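Local coordinates for glutathione S-transferase enzyme with thioredoxin-like domain (Xenorhabdus nematophila, PDB 4L8E), which binds glutathione, two molecules per subunit, and probably transfers it to electrophilic substrates as other glutathione transferases do, at residues 31-36 against 53-58; 80-85 against 94-99; 141-146 against 201-206. One frame throughout, in Å; residues are numbered along the deposited sequence.

Contact 1: residues 31-36 against 53-58. With GSH (glutathione), chain D; GSH (glutathione), chain C.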
loop_
_atom_site.group_PDB
_atom_site.type_symbol
_atom_site.label_atom_id
_atom_site.label_comp_id
_atom_site.label_asym_id
_atom_site.label_seq_id
_atom_site.Cartn_x
_atom_site.Cartn_y
_atom_site.Cartn_z
ATOM N N LEU A 31 19.325 8.406 -2.442
ATOM C CA LEU A 31 18.546 7.291 -1.934
ATOM C C LEU A 31 18.965 6.937 -0.511
ATOM O O LEU A 31 20.121 6.611 -0.254
ATOM C CB LEU A 31 18.696 6.074 -2.836
ATOM C CG LEU A 31 18.020 4.778 -2.375
ATOM C CD1 LEU A 31 16.522 4.883 -2.177
ATOM C CD2 LEU A 31 18.378 3.657 -3.334
ATOM N N TYR A 32 18.008 7.009 0.397
ATOM C CA TYR A 32 18.204 6.623 1.790
ATOM C C TYR A 32 17.806 5.141 1.903
ATOM O O TYR A 32 16.670 4.757 1.604
ATOM C CB TYR A 32 17.403 7.565 2.709
ATOM C CG TYR A 32 17.946 8.946 2.600
ATOM C CD1 TYR A 32 17.555 9.788 1.561
ATOM C CD2 TYR A 32 18.924 9.393 3.479
ATOM C CE1 TYR A 32 18.134 11.052 1.405
ATOM C CE2 TYR A 32 19.479 10.653 3.349
ATOM C CZ TYR A 32 19.078 11.479 2.318
ATOM O OH TYR A 32 19.641 12.732 2.184
ATOM N N TYR A 33 18.791 4.315 2.282
ATOM C CA TYR A 33 18.764 2.894 1.952
ATOM C C TYR A 33 19.308 1.986 3.033
ATOM O O TYR A 33 20.258 2.331 3.721
ATOM C CB TYR A 33 19.638 2.693 0.717
ATOM C CG TYR A 33 19.951 1.266 0.285
ATOM C CD1 TYR A 33 19.101 0.572 -0.576
ATOM C CD2 TYR A 33 21.115 0.649 0.676
ATOM C CE1 TYR A 33 19.426 -0.722 -1.003
ATOM C CE2 TYR A 33 21.444 -0.646 0.258
ATOM C CZ TYR A 33 20.576 -1.329 -0.570
ATOM O OH TYR A 33 20.942 -2.609 -0.965
ATOM N N ALA A 34 18.707 0.803 3.130
ATOM C CA ALA A 34 19.296 -0.332 3.819
ATOM C C ALA A 34 19.048 -1.546 2.927
ATOM O O ALA A 34 18.081 -1.562 2.170
ATOM C CB ALA A 34 18.663 -0.543 5.190
ATOM N N PRO A 35 19.921 -2.550 3.009
ATOM C CA PRO A 35 19.797 -3.755 2.195
ATOM C C PRO A 35 18.729 -4.682 2.746
ATOM O O PRO A 35 19.015 -5.661 3.447
ATOM C CB PRO A 35 21.178 -4.390 2.311
ATOM C CG PRO A 35 21.675 -3.941 3.653
ATOM C CD PRO A 35 21.186 -2.533 3.769
ATOM N N THR A 36 17.502 -4.344 2.402
ATOM C CA THR A 36 16.301 -5.024 2.858
ATOM C C THR A 36 15.362 -5.107 1.657
ATOM O O THR A 36 15.561 -4.426 0.677
ATOM C CB THR A 36 15.587 -4.165 3.889
ATOM O OG1 THR A 36 15.191 -2.937 3.275
ATOM C CG2 THR A 36 16.456 -3.873 5.088
ATOM N N TYR A 53 22.447 7.711 -9.005
ATOM C CA TYR A 53 22.017 7.910 -7.629
ATOM C C TYR A 53 23.149 7.807 -6.629
ATOM O O TYR A 53 24.175 7.184 -6.892
ATOM C CB TYR A 53 20.919 6.916 -7.256
ATOM C CG TYR A 53 21.298 5.449 -7.251
ATOM C CD1 TYR A 53 21.357 4.708 -8.434
ATOM C CD2 TYR A 53 21.518 4.780 -6.060
ATOM C CE1 TYR A 53 21.649 3.341 -8.413
ATOM C CE2 TYR A 53 21.830 3.438 -6.036
ATOM C CZ TYR A 53 21.873 2.717 -7.217
ATOM O OH TYR A 53 22.166 1.369 -7.161
ATOM N N THR A 54 22.955 8.440 -5.479
ATOM C CA THR A 54 23.908 8.376 -4.373
ATOM C C THR A 54 23.237 7.655 -3.228
ATOM O O THR A 54 22.147 8.044 -2.793
ATOM C CB THR A 54 24.351 9.780 -3.898
ATOM O OG1 THR A 54 25.001 10.481 -4.971
ATOM C CG2 THR A 54 25.329 9.673 -2.710
ATOM N N ILE A 55 23.865 6.590 -2.740
ATOM C CA ILE A 55 23.339 5.912 -1.563
ATOM C C ILE A 55 23.742 6.610 -0.264
ATOM O O ILE A 55 24.914 6.885 -0.026
ATOM C CB ILE A 55 23.815 4.441 -1.501
ATOM C CG1 ILE A 55 23.287 3.676 -2.718
ATOM C CG2 ILE A 55 23.394 3.795 -0.183
ATOM C CD1 ILE A 55 23.197 2.188 -2.525
ATOM N N HIS A 56 22.739 6.897 0.555
ATOM C CA HIS A 56 22.905 7.380 1.914
ATOM C C HIS A 56 22.495 6.243 2.817
ATOM O O HIS A 56 21.318 6.006 3.031
ATOM C CB HIS A 56 22.001 8.591 2.177
ATOM C CG HIS A 56 22.420 9.823 1.445
ATOM N ND1 HIS A 56 22.335 9.941 0.073
ATOM C CD2 HIS A 56 22.945 10.988 1.893
ATOM C CE1 HIS A 56 22.789 11.127 -0.291
ATOM N NE2 HIS A 56 23.163 11.782 0.791
ATOM N N PRO A 57 23.467 5.491 3.337
ATOM C CA PRO A 57 23.073 4.343 4.156
ATOM C C PRO A 57 22.442 4.751 5.463
ATOM O O PRO A 57 22.965 5.607 6.182
ATOM C CB PRO A 57 24.419 3.656 4.446
ATOM C CG PRO A 57 25.416 4.726 4.275
ATOM C CD PRO A 57 24.927 5.566 3.169
ATOM N N ILE A 58 21.338 4.101 5.782
ATOM C CA ILE A 58 20.644 4.284 7.043
ATOM C C ILE A 58 20.778 2.969 7.785
ATOM O O ILE A 58 20.269 1.943 7.352
ATOM C CB ILE A 58 19.153 4.672 6.810
ATOM C CG1 ILE A 58 19.040 6.034 6.119
ATOM C CG2 ILE A 58 18.330 4.633 8.125
ATOM C CD1 ILE A 58 19.607 7.218 6.900
HETATM C CG1 GSH D . 18.766 -8.659 2.416
HETATM C CD1 GSH D . 17.308 -9.107 2.444
HETATM O OE1 GSH D . 16.577 -8.895 1.478
HETATM N N2 GSH D . 16.846 -9.800 3.662
HETATM C CA2 GSH D . 15.509 -10.276 3.855
HETATM C C2 GSH D . 14.906 -9.525 5.028
HETATM O O2 GSH D . 13.813 -9.889 5.484
HETATM C CB2 GSH D . 15.472 -11.755 4.110
HETATM S SG2 GSH D . 15.638 -12.631 2.568
HETATM N N3 GSH D . 15.587 -8.370 5.624
HETATM C CA3 GSH D . 14.963 -7.645 6.729
HETATM C C3 GSH D . 14.921 -8.388 8.028
HETATM O O31 GSH D . 14.148 -7.979 8.936
HETATM O O32 GSH D . 15.642 -9.399 8.231
HETATM N N1 GSH C . 5.507 0.542 3.422
HETATM C CA1 GSH C . 6.924 0.886 3.487
HETATM C C1 GSH C . 7.493 0.961 2.095
HETATM O O11 GSH C . 8.466 1.741 1.838
HETATM O O12 GSH C . 6.987 0.267 1.145
HETATM C CB1 GSH C . 7.666 -0.122 4.320
HETATM C CG1 GSH C . 9.117 0.264 4.556
HETATM C CD1 GSH C . 9.756 -0.595 5.625
HETATM O OE1 GSH C . 9.156 -1.466 6.236
HETATM N N2 GSH C . 11.118 -0.299 5.920
HETATM C CA2 GSH C . 11.866 -1.004 6.893
HETATM C C2 GSH C . 12.381 0.014 7.879
HETATM O O2 GSH C . 12.917 1.098 7.557
HETATM C CB2 GSH C . 13.046 -1.719 6.323
HETATM S SG2 GSH C . 12.547 -2.842 5.045
HETATM N N3 GSH C . 12.203 -0.290 9.260
HETATM C CA3 GSH C . 12.696 0.660 10.237
HETATM C C3 GSH C . 11.817 0.672 11.436
HETATM O O31 GSH C . 12.244 1.266 12.455
HETATM O O32 GSH C . 10.680 0.112 11.410
#
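Tyr32 and His56 lie side by side across two neighbouring parallel strands, 31-33 and 54-57. These strands belong to the beta-alpha-beta unit that opens the thioredoxin-like fold, with helix 37-49 as the crossover. The CB of His56 sits 3.4 Å from CD2 of Tyr32, and the imidazole continues over one face of the phenol ring toward its OH. The two ring planes are turned 31° apart, so the pair is oblique. Both side chains have CG anti to the carbonyl carbon (chi1 -65° for Tyr32, -70° for His56), and this shared torsion sends them the same way. Ile58 CD1 meets the edge of the Tyr32 ring, while its CG1 lies 4.1 Å from Tyr32 CB.

Leu31, Tyr33 and Ile55 point to the other face of the sheet. There Ile55 reaches Tyr33 with two methyls: CG2 is 4.0 Å from Tyr33 CD2, and CD1 lies over one ring face near the rim. Four backbone bonds set this register. Leu31 bonds strand 54-57 twice: its N to Thr54 O, and its O to His56 N at 2.8 Å. Tyr33 N binds His56 O in a more bent bond, and Ile58 N binds Tyr33 O.

Further out, helix 37-49 covers the face of Leu31 and Tyr33 through Thr43 and Tyr40. Phe70 and Ile73 of helix 68-73 pack on Tyr32. Past the strand, Pro35 centres an inverse gamma turn and Thr36 takes the N-cap position, its OG1 bonded to Gly39 N. This strand-to-helix turn is part of the glutathione pocket. Pro35 O approaches CG1 of the chain D glutathione at 3.2 Å, and Thr36 OG1 lies 3.2 Å from the thiol sulfur SG2 of the chain C glutathione.

Contact 2: residues 80-85 against 94-99; sequences PAIVDH and ISIFES. With GSH (glutathione), chain C.
Ile82 and Ile96 form a hydrogen-bonded pair in the antiparallel hairpin of strands 81-84 and 94-97, which run at 166° to each other, and Asp84 and Ile94 form the next. Ile82 N donates to Ile96 O and Ile96 N to Ile82 O, each at 2.9 Å. The Ile82 and Ile96 side chains lie side by side and point the same way, their CD1 methyls 4.0 Å apart. In Ile82, CG1 stands between the backbone N and the carbonyl carbon (chi1 65°), which brings it against CB of Ile96. Ile96 also packs on Ala101, Ile102 and Tyr105 of helix 99-110. Asp84 is on this face too. Its OD2 accepts a hydrogen bond from Tyr105 OH and forms a salt bridge with Lys109 NZ.

Val83 and Ser95 point to the opposite face, where Val83 CG2 is 4.0 Å from Ser95 CB and Ile73 of helix 68-73 covers both. Phe97 also starts on that face, but its ring leads away and meets Trp127 of the second subunit edge-to-face.

At the open end of the hairpin, away from its loop, Pro80 CG rests 3.8 Å from Ser99 CB. Pro80 follows a cis peptide bond. A water bridges Pro80 O, Glu98 N and O11 of the chain C glutathione. The carboxylate of that glutathione is gripped further by Ser99: its N bonds to O11 at 2.8 Å, and its OG bonds to O12 at 2.5 Å. The start of helix 99-110 probably favours the negative charge there. Glu98 OE1 takes the bond from the ligand amino group N1, 2.8 Å away. Glu98 and Ser99 at the helix start hold the gamma-glutamyl end, and the loop before the cis-proline typically receives the cysteinyl part, as in the glutathione site of glutathione transferases.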
loop_
_atom_site.group_PDB
_atom_site.type_symbol
_atom_site.label_atom_id
_atom_site.label_comp_id
_atom_site.label_asym_id
_atom_site.label_seq_id
_atom_site.Cartn_x
_atom_site.Cartn_y
_atom_site.Cartn_z
ATOM N N PRO A 80 12.718 2.739 2.180
ATOM C CA PRO A 80 13.498 3.757 1.459
ATOM C C PRO A 80 12.843 5.120 1.464
ATOM O O PRO A 80 11.643 5.244 1.737
ATOM C CB PRO A 80 13.522 3.222 0.036
ATOM C CG PRO A 80 12.218 2.485 -0.085
ATOM C CD PRO A 80 12.033 1.821 1.254
ATOM N N ALA A 81 13.659 6.132 1.192
ATOM C CA ALA A 81 13.190 7.463 0.897
ATOM C C ALA A 81 14.152 7.995 -0.129
ATOM O O ALA A 81 15.288 7.513 -0.201
ATOM C CB ALA A 81 13.203 8.343 2.164
ATOM N N ILE A 82 13.686 8.922 -0.958
ATOM C CA ILE A 82 14.577 9.625 -1.878
ATOM C C ILE A 82 14.410 11.115 -1.761
ATOM O O ILE A 82 13.404 11.619 -1.267
ATOM C CB ILE A 82 14.395 9.244 -3.372
ATOM C CG1 ILE A 82 13.024 9.667 -3.887
ATOM C CG2 ILE A 82 14.672 7.776 -3.598
ATOM C CD1 ILE A 82 12.913 9.643 -5.428
ATOM N N VAL A 83 15.449 11.821 -2.175
ATOM C CA VAL A 83 15.370 13.236 -2.463
ATOM C C VAL A 83 15.816 13.416 -3.916
ATOM O O VAL A 83 16.900 12.981 -4.332
ATOM C CB VAL A 83 16.229 14.052 -1.505
ATOM C CG1 VAL A 83 16.178 15.541 -1.865
ATOM C CG2 VAL A 83 15.759 13.797 -0.080
ATOM N N ASP A 84 14.929 14.005 -4.715
ATOM C CA ASP A 84 15.229 14.339 -6.089
ATOM C C ASP A 84 15.564 15.817 -6.138
ATOM O O ASP A 84 14.679 16.685 -5.974
ATOM C CB ASP A 84 14.009 14.056 -6.975
ATOM C CG ASP A 84 14.254 14.338 -8.449
ATOM O OD1 ASP A 84 15.370 14.759 -8.837
ATOM O OD2 ASP A 84 13.312 14.123 -9.241
ATOM N N HIS A 85 16.839 16.104 -6.345
ATOM C CA HIS A 85 17.313 17.468 -6.442
ATOM C C HIS A 85 17.130 18.115 -7.809
ATOM O O HIS A 85 17.421 19.289 -7.967
ATOM C CB HIS A 85 18.794 17.551 -6.056
ATOM C CG HIS A 85 19.050 17.172 -4.638
ATOM N ND1 HIS A 85 18.889 18.057 -3.598
ATOM C CD2 HIS A 85 19.416 15.992 -4.084
ATOM C CE1 HIS A 85 19.141 17.438 -2.458
ATOM N NE2 HIS A 85 19.461 16.185 -2.726
ATOM N N ILE A 94 12.419 17.542 -4.123
ATOM C CA ILE A 94 11.248 16.780 -3.737
ATOM C C ILE A 94 11.691 15.562 -2.966
ATOM O O ILE A 94 12.499 14.760 -3.456
ATOM C CB ILE A 94 10.448 16.312 -4.970
ATOM C CG1 ILE A 94 9.842 17.509 -5.707
ATOM C CG2 ILE A 94 9.389 15.315 -4.558
ATOM C CD1 ILE A 94 9.069 17.130 -6.999
ATOM N N SER A 95 11.178 15.417 -1.745
ATOM C CA SER A 95 11.484 14.247 -0.936
ATOM C C SER A 95 10.280 13.329 -0.910
ATOM O O SER A 95 9.120 13.786 -0.846
ATOM C CB SER A 95 11.884 14.625 0.491
ATOM O OG SER A 95 10.818 15.219 1.189
ATOM N N ILE A 96 10.561 12.039 -0.951
ATOM C CA ILE A 96 9.492 11.023 -0.988
ATOM C C ILE A 96 9.832 9.819 -0.138
ATOM O O ILE A 96 10.925 9.252 -0.266
ATOM C CB ILE A 96 9.247 10.515 -2.410
ATOM C CG1 ILE A 96 9.280 11.653 -3.432
ATOM C CG2 ILE A 96 7.932 9.714 -2.489
ATOM C CD1 ILE A 96 9.202 11.142 -4.899
ATOM N N PHE A 97 8.907 9.415 0.737
ATOM C CA PHE A 97 9.003 8.110 1.372
ATOM C C PHE A 97 7.864 7.216 0.862
ATOM O O PHE A 97 6.972 7.696 0.152
ATOM C CB PHE A 97 9.033 8.204 2.913
ATOM C CG PHE A 97 7.762 8.652 3.539
ATOM C CD1 PHE A 97 7.482 9.998 3.687
ATOM C CD2 PHE A 97 6.836 7.729 4.015
ATOM C CE1 PHE A 97 6.302 10.430 4.255
ATOM C CE2 PHE A 97 5.650 8.159 4.577
ATOM C CZ PHE A 97 5.373 9.509 4.705
ATOM N N GLU A 98 7.926 5.929 1.230
ATOM C CA GLU A 98 7.072 4.843 0.734
ATOM C C GLU A 98 7.564 4.327 -0.608
ATOM O O GLU A 98 7.515 5.014 -1.620
ATOM C CB GLU A 98 5.570 5.194 0.655
ATOM C CG GLU A 98 4.906 5.319 1.998
ATOM C CD GLU A 98 4.872 4.004 2.792
ATOM O OE1 GLU A 98 4.701 2.920 2.186
ATOM O OE2 GLU A 98 4.966 4.074 4.033
ATOM N N SER A 99 8.025 3.082 -0.604
ATOM C CA SER A 99 8.570 2.478 -1.812
ATOM C C SER A 99 7.607 2.542 -2.985
ATOM O O SER A 99 8.025 2.785 -4.095
ATOM C CB SER A 99 9.022 1.036 -1.569
ATOM O OG SER A 99 7.966 0.164 -1.203
HETATM N N1 GSH C . 5.507 0.542 3.422
HETATM C CA1 GSH C . 6.924 0.886 3.487
HETATM C C1 GSH C . 7.493 0.961 2.095
HETATM O O11 GSH C . 8.466 1.741 1.838
HETATM O O12 GSH C . 6.987 0.267 1.145
HETATM C CB1 GSH C . 7.666 -0.122 4.320
HETATM C CG1 GSH C . 9.117 0.264 4.556
HETATM C CD1 GSH C . 9.756 -0.595 5.625
HETATM O OE1 GSH C . 9.156 -1.466 6.236
HETATM N N2 GSH C . 11.118 -0.299 5.920
HETATM C CA2 GSH C . 11.866 -1.004 6.893
HETATM C C2 GSH C . 12.381 0.014 7.879
HETATM O O2 GSH C . 12.917 1.098 7.557
HETATM C CB2 GSH C . 13.046 -1.719 6.323
HETATM S SG2 GSH C . 12.547 -2.842 5.045
HETATM N N3 GSH C . 12.203 -0.290 9.260
HETATM C CA3 GSH C . 12.696 0.660 10.237
HETATM C C3 GSH C . 11.817 0.672 11.436
HETATM O O31 GSH C . 12.244 1.266 12.455
HETATM O O32 GSH C . 10.680 0.112 11.410
HETATM O O HOH W 1 9.426 4.076 3.040
#

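Contact 3: residues 141-146 against 201-206; sequences QNHHFN and EHQKIN
Gln203 NE2 is shared by two acceptors. It donates to His143 NE2 at 3.2 Å and also to the backbone O of Trp196. The amide and the imidazole are nearly coplanar, 27° apart, and the ring nitrogen lies in the amide plane, although the donor is tilted from the ring plane. The other end of the amide is fixed as well, since OE1 bonds to Tyr168 OH. Together these bonds hold the Gln203 amide against rotation. Its CG touches the ring edge of His143, 3.4 Å from NE2.

His202 comes to the same imidazole over a face. Its CD2 lies 3.7 Å from His143 CD2, and the pair is edge-to-face, with the edge of His202 toward His143 and the planes at 56°. With CG anti to its own N (chi1 -166°), His202 swings back toward the helix. A water then joins its NE2, at 2.7 Å, to the backbone O of His143.

Next to His143, Asn142 ND2 donates to Gln203 O at 3.2 Å and also bonds Ser164 OG. About one turn on, Asn146 OD1 receives a weak bond from Lys204 NZ, the two side chains coming from opposite directions. Glu201 to Lys204 form a type I turn, which presents His202 and Gln203 together.

His143 lines a glutathione pocket, next to Trp196 and Cys199. The contact joins the C-terminal end of the long helix 118-145 to the loop between helices 188-197 and 211-221. Helix 154-175 lies alongside, supplying Ser164 and Tyr168, within the all-helical domain of the glutathione transferase fold.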
loop_
_atom_site.group_PDB
_atom_site.type_symbol
_atom_site.label_atom_id
_atom_site.label_comp_id
_atom_site.label_asym_id
_atom_site.label_seq_id
_atom_site.Cartn_x
_atom_site.Cartn_y
_atom_site.Cartn_z
ATOM N N GLN A 141 5.241 -9.593 8.705
ATOM C CA GLN A 141 4.809 -10.071 10.021
ATOM C C GLN A 141 5.267 -11.514 10.176
ATOM O O GLN A 141 5.643 -11.957 11.269
ATOM C CB GLN A 141 3.293 -9.999 10.184
ATOM C CG GLN A 141 2.693 -8.644 9.912
ATOM C CD GLN A 141 3.490 -7.510 10.528
ATOM O OE1 GLN A 141 3.639 -7.432 11.745
ATOM N NE2 GLN A 141 4.017 -6.615 9.676
ATOM N N ASN A 142 5.221 -12.251 9.072
ATOM C CA ASN A 142 5.786 -13.592 9.014
ATOM C C ASN A 142 7.249 -13.535 9.434
ATOM O O ASN A 142 7.683 -14.291 10.320
ATOM C CB ASN A 142 5.559 -14.184 7.615
ATOM C CG ASN A 142 6.239 -15.510 7.404
ATOM O OD1 ASN A 142 7.379 -15.732 7.825
ATOM N ND2 ASN A 142 5.550 -16.407 6.719
ATOM N N HIS A 143 8.019 -12.615 8.849
ATOM C CA HIS A 143 9.429 -12.476 9.236
ATOM C C HIS A 143 9.537 -12.202 10.735
ATOM O O HIS A 143 10.385 -12.785 11.438
ATOM C CB HIS A 143 10.097 -11.322 8.473
ATOM C CG HIS A 143 10.364 -11.621 7.029
ATOM N ND1 HIS A 143 11.167 -10.817 6.242
ATOM C CD2 HIS A 143 9.955 -12.642 6.234
ATOM C CE1 HIS A 143 11.229 -11.326 5.017
ATOM N NE2 HIS A 143 10.508 -12.429 4.987
ATOM N N HIS A 144 8.702 -11.294 11.231
ATOM C CA HIS A 144 8.806 -10.886 12.627
ATOM C C HIS A 144 8.565 -12.056 13.548
ATOM O O HIS A 144 9.341 -12.280 14.479
ATOM C CB HIS A 144 7.828 -9.751 12.991
ATOM C CG HIS A 144 7.870 -9.393 14.447
ATOM N ND1 HIS A 144 8.910 -8.674 14.991
ATOM C CD2 HIS A 144 7.051 -9.717 15.483
ATOM C CE1 HIS A 144 8.713 -8.531 16.291
ATOM N NE2 HIS A 144 7.603 -9.167 16.618
ATOM N N PHE A 145 7.495 -12.822 13.307
ATOM C CA PHE A 145 7.179 -13.875 14.270
ATOM C C PHE A 145 8.098 -15.094 14.157
ATOM O O PHE A 145 8.130 -15.950 15.040
ATOM C CB PHE A 145 5.692 -14.217 14.234
ATOM C CG PHE A 145 4.839 -13.179 14.916
ATOM C CD1 PHE A 145 4.768 -13.120 16.304
ATOM C CD2 PHE A 145 4.136 -12.240 14.167
ATOM C CE1 PHE A 145 3.999 -12.141 16.935
ATOM C CE2 PHE A 145 3.372 -11.274 14.774
ATOM C CZ PHE A 145 3.296 -11.221 16.167
ATOM N N ASN A 146 8.883 -15.155 13.088
ATOM C CA ASN A 146 9.917 -16.181 12.994
ATOM C C ASN A 146 11.112 -15.889 13.908
ATOM O O ASN A 146 12.025 -16.702 13.999
ATOM C CB ASN A 146 10.343 -16.401 11.531
ATOM C CG ASN A 146 9.377 -17.323 10.781
ATOM O OD1 ASN A 146 8.797 -18.236 11.369
ATOM N ND2 ASN A 146 9.206 -17.086 9.483
ATOM N N GLU A 201 12.251 -18.622 1.353
ATOM C CA GLU A 201 12.789 -19.604 2.277
ATOM C C GLU A 201 12.694 -19.113 3.741
ATOM O O GLU A 201 12.430 -19.894 4.667
ATOM C CB GLU A 201 14.249 -19.951 1.892
ATOM C CG GLU A 201 14.800 -21.129 2.665
ATOM C CD GLU A 201 15.976 -21.828 1.980
ATOM O OE1 GLU A 201 16.291 -21.513 0.810
ATOM O OE2 GLU A 201 16.577 -22.710 2.627
ATOM N N HIS A 202 12.938 -17.822 3.939
ATOM C CA HIS A 202 12.867 -17.209 5.259
ATOM C C HIS A 202 11.434 -17.207 5.775
ATOM O O HIS A 202 11.203 -17.200 6.980
ATOM C CB HIS A 202 13.356 -15.765 5.198
ATOM C CG HIS A 202 13.618 -15.169 6.543
ATOM N ND1 HIS A 202 14.888 -15.010 7.045
ATOM C CD2 HIS A 202 12.770 -14.724 7.501
ATOM C CE1 HIS A 202 14.816 -14.477 8.256
ATOM N NE2 HIS A 202 13.543 -14.295 8.553
ATOM N N GLN A 203 10.492 -17.182 4.837
ATOM C CA GLN A 203 9.068 -17.170 5.151
ATOM C C GLN A 203 8.541 -18.584 5.335
ATOM O O GLN A 203 7.361 -18.788 5.596
ATOM C CB GLN A 203 8.300 -16.480 4.030
ATOM C CG GLN A 203 8.598 -14.990 3.892
ATOM C CD GLN A 203 8.558 -14.494 2.469
ATOM O OE1 GLN A 203 7.993 -15.136 1.589
ATOM N NE2 GLN A 203 9.163 -13.343 2.224
ATOM N N LYS A 204 9.436 -19.565 5.212
ATOM C CA LYS A 204 9.084 -20.973 5.331
ATOM C C LYS A 204 8.041 -21.390 4.293
ATOM O O LYS A 204 7.239 -22.310 4.533
ATOM C CB LYS A 204 8.590 -21.298 6.738
ATOM C CG LYS A 204 9.604 -21.010 7.820
ATOM C CD LYS A 204 9.005 -21.266 9.189
ATOM C CE LYS A 204 10.048 -21.702 10.190
ATOM N NZ LYS A 204 10.998 -20.611 10.509
ATOM N N ILE A 205 8.079 -20.733 3.141
ATOM C CA ILE A 205 7.218 -21.067 2.022
ATOM C C ILE A 205 7.833 -22.174 1.146
ATOM O O ILE A 205 9.000 -22.101 0.762
ATOM C CB ILE A 205 6.936 -19.808 1.180
ATOM C CG1 ILE A 205 5.880 -18.925 1.855
ATOM C CG2 ILE A 205 6.513 -20.155 -0.246
ATOM C CD1 ILE A 205 4.478 -19.523 1.850
ATOM N N ASN A 206 7.046 -23.194 0.830
ATOM C CA ASN A 206 7.466 -24.230 -0.115
ATOM C C ASN A 206 7.175 -23.778 -1.528
ATOM O O ASN A 206 6.035 -23.806 -1.995
ATOM C CB ASN A 206 6.760 -25.560 0.144
ATOM C CG ASN A 206 7.199 -26.660 -0.828
ATOM O OD1 ASN A 206 8.111 -26.467 -1.631
ATOM N ND2 ASN A 206 6.545 -27.803 -0.759
HETATM O O HOH W 2 12.896 -13.305 11.035
#

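From the N terminus, contact 1 comes first: it closes the crossover through helix 37-49. Contact 2 follows in series and closes the short hairpin loop. The two join within one sheet, because strand 30-33 lies between 54-57 and 81-84; Tyr32 N is probably hydrogen-bonded to Ala81 O, 2.8 Å away. Both reach the chain C glutathione. Contact 3 opens only after contact 2 has closed, so none nests or crosses. It closes a far longer loop in the helical domain and lies on the other side of the chain's centre from contact 2, their centres about 28 Å apart. Contacts 2 and 3 both touch the second subunit.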